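Local coordinates for subtilisin-like protein (Prochloron didemni, PDB 3ZXY) that probably cleaves peptide bonds as the subtilisin-like serine protease domain of PatA, a larger protein linked to the processing of patellamides, at residues P215-V220 with Q242-S247; G120-W125 with A156-V161; S226-R231 with Q238-L243. The protein carries 1 engineered substitution. All blocks are in the same frame, centred on the assembly; numbering follows the deposited sequence.

Contact 1 (P215-V220 with Q242-S247); sequences PIVSGV and QLLLQS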
loop_
_atom_site.group_PDB
_atom_site.type_symbol
_atom_site.label_atom_id
_atom_site.label_comp_id
_atom_site.label_asym_id
_atom_site.label_seq_id
_atom_site.Cartn_x
_atom_site.Cartn_y
_atom_site.Cartn_z
ATOM N N PRO A 215 -0.327 -2.161 2.836
ATOM C CA PRO A 215 1.131 -1.985 2.900
ATOM C C PRO A 215 1.930 -3.266 2.805
ATOM O O PRO A 215 3.111 -3.219 2.429
ATOM C CB PRO A 215 1.352 -1.254 4.231
ATOM C CG PRO A 215 0.128 -1.538 5.019
ATOM C CD PRO A 215 -0.984 -1.599 4.030
ATOM N N ILE A 216 1.329 -4.404 3.134
ATOM C CA ILE A 216 2.012 -5.674 2.934
ATOM C C ILE A 216 2.246 -5.858 1.442
ATOM O O ILE A 216 3.346 -6.216 0.997
ATOM C CB ILE A 216 1.237 -6.851 3.537
ATOM C CG1 ILE A 216 1.207 -6.709 5.070
ATOM C CG2 ILE A 216 1.912 -8.173 3.148
ATOM C CD1 ILE A 216 0.386 -7.737 5.784
ATOM N N VAL A 217 1.214 -5.623 0.643
ATOM C CA VAL A 217 1.358 -5.703 -0.816
ATOM C C VAL A 217 2.321 -4.640 -1.353
ATOM O O VAL A 217 3.158 -4.939 -2.206
ATOM C CB VAL A 217 -0.023 -5.634 -1.517
ATOM C CG1 VAL A 217 0.127 -5.545 -3.034
ATOM C CG2 VAL A 217 -0.893 -6.820 -1.096
ATOM N N SER A 218 2.246 -3.404 -0.860
ATOM C CA SER A 218 3.184 -2.367 -1.298
ATOM C C SER A 218 4.624 -2.774 -0.997
ATOM O O SER A 218 5.518 -2.588 -1.829
ATOM C CB SER A 218 2.876 -1.061 -0.608
ATOM O OG SER A 218 1.627 -0.573 -1.079
ATOM N N GLY A 219 4.839 -3.337 0.186
ATOM C CA GLY A 219 6.170 -3.823 0.564
ATOM C C GLY A 219 6.685 -4.922 -0.342
ATOM O O GLY A 219 7.848 -4.875 -0.807
ATOM N N VAL A 220 5.829 -5.910 -0.612
ATOM C CA VAL A 220 6.211 -6.995 -1.517
ATOM C C VAL A 220 6.498 -6.448 -2.922
ATOM O O VAL A 220 7.485 -6.853 -3.570
ATOM C CB VAL A 220 5.154 -8.108 -1.538
ATOM C CG1 VAL A 220 5.462 -9.109 -2.657
ATOM C CG2 VAL A 220 5.093 -8.791 -0.175
ATOM N N GLN A 242 1.318 -6.918 -12.575
ATOM C CA GLN A 242 0.895 -8.052 -13.403
ATOM C C GLN A 242 1.401 -9.369 -12.792
ATOM O O GLN A 242 0.682 -10.385 -12.766
ATOM C CB GLN A 242 1.401 -7.858 -14.836
ATOM C CG GLN A 242 0.705 -8.741 -15.851
ATOM C CD GLN A 242 -0.690 -8.265 -16.244
ATOM O OE1 GLN A 242 -1.241 -7.324 -15.661
ATOM N NE2 GLN A 242 -1.266 -8.916 -17.231
ATOM N N LEU A 243 2.640 -9.351 -12.307
ATOM C CA LEU A 243 3.212 -10.538 -11.663
ATOM C C LEU A 243 2.449 -10.939 -10.405
ATOM O O LEU A 243 2.201 -12.119 -10.167
ATOM C CB LEU A 243 4.689 -10.319 -11.310
ATOM C CG LEU A 243 5.654 -10.216 -12.487
ATOM C CD1 LEU A 243 6.952 -9.568 -12.015
ATOM C CD2 LEU A 243 5.921 -11.584 -13.085
ATOM N N LEU A 244 2.078 -9.952 -9.598
ATOM C CA LEU A 244 1.331 -10.212 -8.379
ATOM C C LEU A 244 -0.047 -10.768 -8.695
ATOM O O LEU A 244 -0.531 -11.697 -8.022
ATOM C CB LEU A 244 1.240 -8.932 -7.534
ATOM C CG LEU A 244 2.541 -8.554 -6.824
ATOM C CD1 LEU A 244 2.509 -7.116 -6.295
ATOM C CD2 LEU A 244 2.830 -9.553 -5.702
ATOM N N LEU A 245 -0.718 -10.197 -9.688
ATOM C CA LEU A 245 -2.022 -10.685 -10.091
ATOM C C LEU A 245 -1.954 -12.075 -10.717
ATOM O O LEU A 245 -2.793 -12.929 -10.435
ATOM C CB LEU A 245 -2.708 -9.690 -11.044
ATOM C CG LEU A 245 -3.127 -8.365 -10.424
ATOM C CD1 LEU A 245 -3.541 -7.415 -11.541
ATOM C CD2 LEU A 245 -4.263 -8.553 -9.429
ATOM N N GLN A 246 -0.949 -12.329 -11.554
ATOM C CA GLN A 246 -0.854 -13.617 -12.233
ATOM C C GLN A 246 -0.534 -14.772 -11.298
ATOM O O GLN A 246 -1.046 -15.883 -11.473
ATOM C CB GLN A 246 0.204 -13.567 -13.329
ATOM C CG GLN A 246 0.275 -14.872 -14.091
ATOM C CD GLN A 246 0.818 -14.721 -15.485
ATOM O OE1 GLN A 246 1.778 -15.397 -15.857
ATOM N NE2 GLN A 246 0.164 -13.884 -16.292
ATOM N N SER A 247 0.305 -14.498 -10.307
ATOM C CA SER A 247 0.741 -15.509 -9.360
ATOM C C SER A 247 -0.228 -15.698 -8.190
ATOM O O SER A 247 -0.094 -16.655 -7.435
ATOM C CB SER A 247 2.143 -15.197 -8.837
ATOM O OG SER A 247 2.186 -13.956 -8.155
#
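L244 reaches across to V217 and V220 with the two ends of its fork. Its CD2 methyl meets V220 CG1 at 4.0 Å. Its CD1 methyl lies against V217 CG1 at 4.3 Å, a looser approach. The contact between these segments is wholly apolar, and all three side chains are buried. In V220, CG1 is the methyl that stands anti to the backbone N (chi1 171°), and this turns it toward the leucine. The CG of L244 sits beside its own backbone N (chi1 -74°), which sends the fork toward the valines.

V217 and V220 are one turn apart on helix 210-230. In the subtilase fold this helix starts at the position of the nucleophilic serine. That position is A211 here, an engineered residue, about 12 Å from V217 between side chains. Helix 237-247 packs L244 against this helix and, with V217, onto L162 of the central parallel sheet. V217 also touches V164 on the same strand as L162, and I188 and A190 of the edge strand 187-191. L267 adds to the cover of L244, and V269 to that of V220.

Further out, S247 OG bonds L243 O at 2.7 Å, and the same oxygen also takes the helical bond from S247 N. On helix 210-230, S218 points its CB away from the second helix, and its OG hydrogen-bonds N110 OD1.

Contact 2 (G120-W125 with A156-V161); sequences GEADGW and AALPAV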
loop_
_atom_site.group_PDB
_atom_site.type_symbol
_atom_site.label_atom_id
_atom_site.label_comp_id
_atom_site.label_asym_id
_atom_site.label_seq_id
_atom_site.Cartn_x
_atom_site.Cartn_y
_atom_site.Cartn_z
ATOM N N GLY A 120 -17.537 2.628 -8.786
ATOM C CA GLY A 120 -16.129 2.961 -8.969
ATOM C C GLY A 120 -15.925 4.296 -9.666
ATOM O O GLY A 120 -14.824 4.567 -10.180
ATOM N N GLU A 121 -16.972 5.117 -9.692
ATOM C CA GLU A 121 -16.890 6.508 -10.171
ATOM C C GLU A 121 -16.024 7.333 -9.227
ATOM O O GLU A 121 -15.977 7.082 -8.033
ATOM C CB GLU A 121 -18.284 7.153 -10.320
ATOM C CG GLU A 121 -19.028 7.541 -9.024
ATOM C CD GLU A 121 -19.717 6.376 -8.314
ATOM O OE1 GLU A 121 -19.620 5.240 -8.812
ATOM O OE2 GLU A 121 -20.371 6.583 -7.243
ATOM N N ALA A 122 -15.331 8.318 -9.783
ATOM C CA ALA A 122 -14.457 9.181 -8.998
ATOM C C ALA A 122 -14.483 10.581 -9.587
ATOM O O ALA A 122 -14.846 10.776 -10.752
ATOM C CB ALA A 122 -13.049 8.641 -8.987
ATOM N N ASP A 123 -14.124 11.546 -8.755
ATOM C CA ASP A 123 -14.009 12.932 -9.191
ATOM C C ASP A 123 -12.912 13.021 -10.240
ATOM O O ASP A 123 -11.930 12.258 -10.205
ATOM C CB ASP A 123 -13.674 13.837 -8.005
ATOM C CG ASP A 123 -14.817 13.931 -6.987
ATOM O OD1 ASP A 123 -16.018 13.913 -7.384
ATOM O OD2 ASP A 123 -14.514 14.033 -5.770
ATOM N N GLY A 124 -13.077 13.957 -11.164
ATOM C CA GLY A 124 -12.148 14.116 -12.262
ATOM C C GLY A 124 -10.717 14.360 -11.812
ATOM O O GLY A 124 -9.787 13.896 -12.467
ATOM N N TRP A 125 -10.528 15.074 -10.699
ATOM C CA TRP A 125 -9.175 15.355 -10.208
ATOM C C TRP A 125 -8.481 14.075 -9.838
ATOM O O TRP A 125 -7.276 13.911 -10.094
ATOM C CB TRP A 125 -9.184 16.238 -8.968
ATOM C CG TRP A 125 -9.788 17.594 -9.122
ATOM C CD1 TRP A 125 -10.991 18.050 -8.590
ATOM C CD2 TRP A 125 -9.227 18.742 -9.845
ATOM N NE1 TRP A 125 -11.207 19.356 -8.929
ATOM C CE2 TRP A 125 -10.191 19.835 -9.685
ATOM C CE3 TRP A 125 -8.068 18.965 -10.584
ATOM C CZ2 TRP A 125 -9.984 21.086 -10.244
ATOM C CZ3 TRP A 125 -7.869 20.233 -11.148
ATOM C CH2 TRP A 125 -8.806 21.267 -10.982
ATOM N N ALA A 156 -9.097 2.441 -5.182
ATOM C CA ALA A 156 -8.872 1.011 -5.421
ATOM C C ALA A 156 -9.463 0.488 -6.734
ATOM O O ALA A 156 -8.859 -0.393 -7.354
ATOM C CB ALA A 156 -9.396 0.193 -4.259
ATOM N N ALA A 157 -10.631 0.984 -7.143
ATOM C CA ALA A 157 -11.323 0.520 -8.343
ATOM C C ALA A 157 -10.874 1.168 -9.664
ATOM O O ALA A 157 -11.392 0.838 -10.746
ATOM C CB ALA A 157 -12.842 0.705 -8.176
ATOM N N LEU A 158 -9.921 2.099 -9.598
ATOM C CA LEU A 158 -9.600 2.910 -10.766
ATOM C C LEU A 158 -8.573 2.228 -11.668
ATOM O O LEU A 158 -7.915 1.286 -11.256
ATOM C CB LEU A 158 -9.143 4.302 -10.327
ATOM C CG LEU A 158 -10.236 5.141 -9.650
ATOM C CD1 LEU A 158 -9.679 6.512 -9.273
ATOM C CD2 LEU A 158 -11.464 5.301 -10.525
ATOM N N PRO A 159 -8.446 2.697 -12.912
ATOM C CA PRO A 159 -7.608 1.945 -13.873
ATOM C C PRO A 159 -6.138 1.789 -13.480
ATOM O O PRO A 159 -5.493 2.741 -13.068
ATOM C CB PRO A 159 -7.750 2.739 -15.163
ATOM C CG PRO A 159 -9.048 3.470 -15.016
ATOM C CD PRO A 159 -9.187 3.790 -13.566
ATOM N N ALA A 160 -5.637 0.563 -13.629
ATOM C CA ALA A 160 -4.234 0.203 -13.374
ATOM C C ALA A 160 -3.829 0.199 -11.906
ATOM O O ALA A 160 -2.652 0.027 -11.588
ATOM C CB ALA A 160 -3.285 1.072 -14.189
ATOM N N VAL A 161 -4.794 0.373 -11.012
ATOM C CA VAL A 161 -4.558 0.289 -9.580
ATOM C C VAL A 161 -4.517 -1.177 -9.172
ATOM O O VAL A 161 -5.135 -2.030 -9.819
ATOM C CB VAL A 161 -5.635 1.074 -8.810
ATOM C CG1 VAL A 161 -5.461 0.950 -7.298
ATOM C CG2 VAL A 161 -5.549 2.548 -9.247
#
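G120 and A157 bring two irregular loops together, with their CA atoms 5.4 Å apart, the nearest such pair of the two segments. G120 CA rests on the A157 CB methyl at 4.1 Å. The backbone of G120 has a positive phi of 83°. At these angles a beta carbon would be jammed against the preceding carbonyl oxygen, and it would also come within 3.3 Å of A157 CB. Glycine therefore fits this position on two counts.

L158 carries most of the side-chain contact. Its CG lies beside its own backbone N (chi1 -66°), and the outer end of the chain comes nearer to 120-125 than its base does. The A122 methyl faces both prongs, with CB 4.0 Å from L158 CD1 and equally 4.0 Å from L158 CD2. The CD2 methyl also presses on G120 O at 3.5 Å. This is a van der Waals touch of a methyl on a carbonyl oxygen. L158 also packs on L126 and V130 of helix 124-135.

The backbone of L158 opens a type II turn, closed by V161 N to L158 O at 3.3 Å. Q186 NE2 also bonds L158 O, and A156 O as well. On the other loop, T117 OG1 accepts from G120 N, and Q91 OE1 from D123 N.

The two loops follow strands 115-117 and 152-154, which pair in a small antiparallel sheet. Between the loops the contact is made by methyl groups, glycine backbone and one carbonyl oxygen. It therefore relies on shape and apolar burial, while Q186, T117 and Q91, all outside the two loops, bond the backbone polar groups named above.

Contact 3 (S226-R231 with Q238-L243); sequences SEQVRR and QKVRQL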
loop_
_atom_site.group_PDB
_atom_site.type_symbol
_atom_site.label_atom_id
_atom_site.label_comp_id
_atom_site.label_asym_id
_atom_site.label_seq_id
_atom_site.Cartn_x
_atom_site.Cartn_y
_atom_site.Cartn_z
ATOM N N SER A 226 12.921 -4.174 -6.405
ATOM C CA SER A 226 14.304 -4.244 -5.971
ATOM C C SER A 226 15.013 -5.407 -6.669
ATOM O O SER A 226 16.179 -5.297 -7.071
ATOM C CB SER A 226 14.361 -4.386 -4.456
ATOM O OG SER A 226 13.837 -3.216 -3.831
ATOM N N GLU A 227 14.288 -6.506 -6.834
ATOM C CA GLU A 227 14.826 -7.642 -7.573
ATOM C C GLU A 227 15.077 -7.301 -9.039
ATOM O O GLU A 227 16.073 -7.728 -9.611
ATOM C CB GLU A 227 13.890 -8.843 -7.440
ATOM C CG GLU A 227 14.592 -10.165 -7.706
ATOM C CD GLU A 227 15.650 -10.487 -6.660
ATOM O OE1 GLU A 227 15.512 -10.058 -5.481
ATOM O OE2 GLU A 227 16.631 -11.175 -7.007
ATOM N N GLN A 228 14.177 -6.552 -9.663
ATOM C CA GLN A 228 14.402 -6.119 -11.027
ATOM C C GLN A 228 15.702 -5.339 -11.134
ATOM O O GLN A 228 16.500 -5.583 -12.043
ATOM C CB GLN A 228 13.224 -5.289 -11.554
ATOM C CG GLN A 228 11.966 -6.102 -11.794
ATOM C CD GLN A 228 10.770 -5.262 -12.202
ATOM O OE1 GLN A 228 10.655 -4.104 -11.840
ATOM N NE2 GLN A 228 9.831 -5.879 -12.922
ATOM N N VAL A 229 15.932 -4.403 -10.209
ATOM C CA VAL A 229 17.168 -3.617 -10.206
ATOM C C VAL A 229 18.398 -4.539 -10.093
ATOM O O VAL A 229 19.392 -4.382 -10.806
ATOM C CB VAL A 229 17.175 -2.589 -9.061
ATOM C CG1 VAL A 229 18.508 -1.858 -8.960
ATOM C CG2 VAL A 229 16.041 -1.594 -9.261
ATOM N N ARG A 230 18.328 -5.506 -9.186
ATOM C CA ARG A 230 19.440 -6.430 -9.003
ATOM C C ARG A 230 19.759 -7.178 -10.301
ATOM O O ARG A 230 20.928 -7.427 -10.624
ATOM C CB ARG A 230 19.099 -7.439 -7.920
ATOM C CG ARG A 230 20.078 -8.577 -7.893
ATOM C CD ARG A 230 19.833 -9.489 -6.744
ATOM N NE ARG A 230 20.822 -10.543 -6.798
ATOM C CZ ARG A 230 20.575 -11.801 -7.120
ATOM N NH1 ARG A 230 19.334 -12.195 -7.372
ATOM N NH2 ARG A 230 21.563 -12.672 -7.106
ATOM N N ARG A 231 18.716 -7.527 -11.041
ATOM C CA ARG A 231 18.856 -8.258 -12.299
ATOM C C ARG A 231 19.313 -7.387 -13.463
ATOM O O ARG A 231 19.552 -7.884 -14.557
ATOM C CB ARG A 231 17.551 -8.953 -12.661
ATOM C CG ARG A 231 17.126 -9.989 -11.633
ATOM C CD ARG A 231 15.732 -10.493 -11.954
ATOM N NE ARG A 231 15.728 -11.373 -13.124
ATOM C CZ ARG A 231 15.940 -12.689 -13.089
ATOM N NH1 ARG A 231 16.212 -13.287 -11.936
ATOM N NH2 ARG A 231 15.890 -13.409 -14.208
ATOM N N GLN A 238 4.216 -1.414 -13.197
ATOM C CA GLN A 238 3.046 -2.067 -13.775
ATOM C C GLN A 238 3.294 -3.542 -14.082
ATOM O O GLN A 238 2.391 -4.357 -13.980
ATOM C CB GLN A 238 2.502 -1.313 -14.989
ATOM C CG GLN A 238 1.679 -0.085 -14.604
ATOM C CD GLN A 238 0.395 -0.437 -13.838
ATOM O OE1 GLN A 238 -0.299 -1.399 -14.175
ATOM N NE2 GLN A 238 0.088 0.336 -12.810
ATOM N N LYS A 239 4.519 -3.904 -14.417
ATOM C CA LYS A 239 4.859 -5.318 -14.578
ATOM C C LYS A 239 4.769 -6.043 -13.243
ATOM O O LYS A 239 4.316 -7.200 -13.178
ATOM C CB LYS A 239 6.270 -5.488 -15.163
ATOM C CG LYS A 239 6.647 -6.944 -15.418
ATOM C CD LYS A 239 7.988 -7.041 -16.120
ATOM C CE LYS A 239 8.308 -8.471 -16.563
ATOM N NZ LYS A 239 9.734 -8.583 -16.984
ATOM N N VAL A 240 5.218 -5.392 -12.171
ATOM C CA VAL A 240 5.129 -5.997 -10.853
ATOM C C VAL A 240 3.668 -6.240 -10.462
ATOM O O VAL A 240 3.324 -7.300 -9.916
ATOM C CB VAL A 240 5.893 -5.159 -9.813
ATOM C CG1 VAL A 240 5.473 -5.543 -8.397
ATOM C CG2 VAL A 240 7.409 -5.285 -10.041
ATOM N N ARG A 241 2.791 -5.289 -10.759
ATOM C CA ARG A 241 1.362 -5.529 -10.581
ATOM C C ARG A 241 0.888 -6.782 -11.321
ATOM O O ARG A 241 0.157 -7.607 -10.782
ATOM C CB ARG A 241 0.563 -4.321 -11.059
ATOM C CG ARG A 241 -0.944 -4.469 -10.957
ATOM C CD ARG A 241 -1.571 -3.195 -11.473
ATOM N NE ARG A 241 -2.996 -3.180 -11.594
ATOM C CZ ARG A 241 -3.698 -3.447 -12.687
ATOM N NH1 ARG A 241 -3.137 -3.883 -13.822
ATOM N NH2 ARG A 241 -5.011 -3.286 -12.635
ATOM N N GLN A 242 1.318 -6.918 -12.575
ATOM C CA GLN A 242 0.895 -8.052 -13.403
ATOM C C GLN A 242 1.401 -9.369 -12.792
ATOM O O GLN A 242 0.682 -10.385 -12.766
ATOM C CB GLN A 242 1.401 -7.858 -14.836
ATOM C CG GLN A 242 0.705 -8.741 -15.851
ATOM C CD GLN A 242 -0.690 -8.265 -16.244
ATOM O OE1 GLN A 242 -1.241 -7.324 -15.661
ATOM N NE2 GLN A 242 -1.266 -8.916 -17.231
ATOM N N LEU A 243 2.640 -9.351 -12.307
ATOM C CA LEU A 243 3.212 -10.538 -11.663
ATOM C C LEU A 243 2.449 -10.939 -10.405
ATOM O O LEU A 243 2.201 -12.119 -10.167
ATOM C CB LEU A 243 4.689 -10.319 -11.310
ATOM C CG LEU A 243 5.654 -10.216 -12.487
ATOM C CD1 LEU A 243 6.952 -9.568 -12.015
ATOM C CD2 LEU A 243 5.921 -11.584 -13.085
#
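Q228 packs its amide between V240 and K239 in a buried contact between two consecutive helices, near the loop that joins helix 210-230 to helix 237-247. The touch is van der Waals in kind, although an amide makes it. V240 CG2 sits over one face of the amide, 3.8 Å from Q228 NE2. Q228 OE1 and CD are almost as near to that methyl. The Q228 chain starts beside its own backbone N (chi1 -70°) and then runs extended, which carries the amide across to the second helix. K239 approaches from the other side of the amide plane, nearer its edge. Its CD methylene is 3.9 Å from Q228 NE2, and the aliphatic part of the lysine crosses the glutamine at a slant.

This is the C-terminal end of helix 210-230. Here the chain turns into the next helix. Q228 probably helps to hold that turn, because its OE1 accepts a hydrogen bond from D236 N in the joining loop. The bond is likely to place D236, whose OD1 accepts from K239 N in the first turn of the second helix. Were this glutamine an alanine, D236 N would probably lose this acceptor and a gap would be likely to open beside the V240 methyl.

V240 continues inward onto A221, L224 and L225 of helix 210-230. K239 lies at the margin, and its NZ has a long, weak ion pair with E233 OE1. Within the first segment, R230 NH1 and E227 OE2 form a salt bridge at 2.9 Å, with the carboxylate oxygen close to the guanidinium plane.

How the contacts relate
From the N terminus, contact 2 comes first. It closes the loop from 120-125 to 156-161, which holds most of helix 124-135 and strands 139-143 and 152-154. Contacts 1 and 3 both come after it, and both join helix 210-230 to helix 237-247. Contact 3 closes a shorter loop, near the joining turn, within the wider one of contact 1. Contact 1 starts earlier on the first helix and ends later on the second, and the two share Q242 and L243. Contact 2 stays tied to contact 3, since A160 O and V161 O probably bond Q238 NE2 and R241 NE. Helix 237-247 thus links the loop before strand 162-167 to helix 210-230.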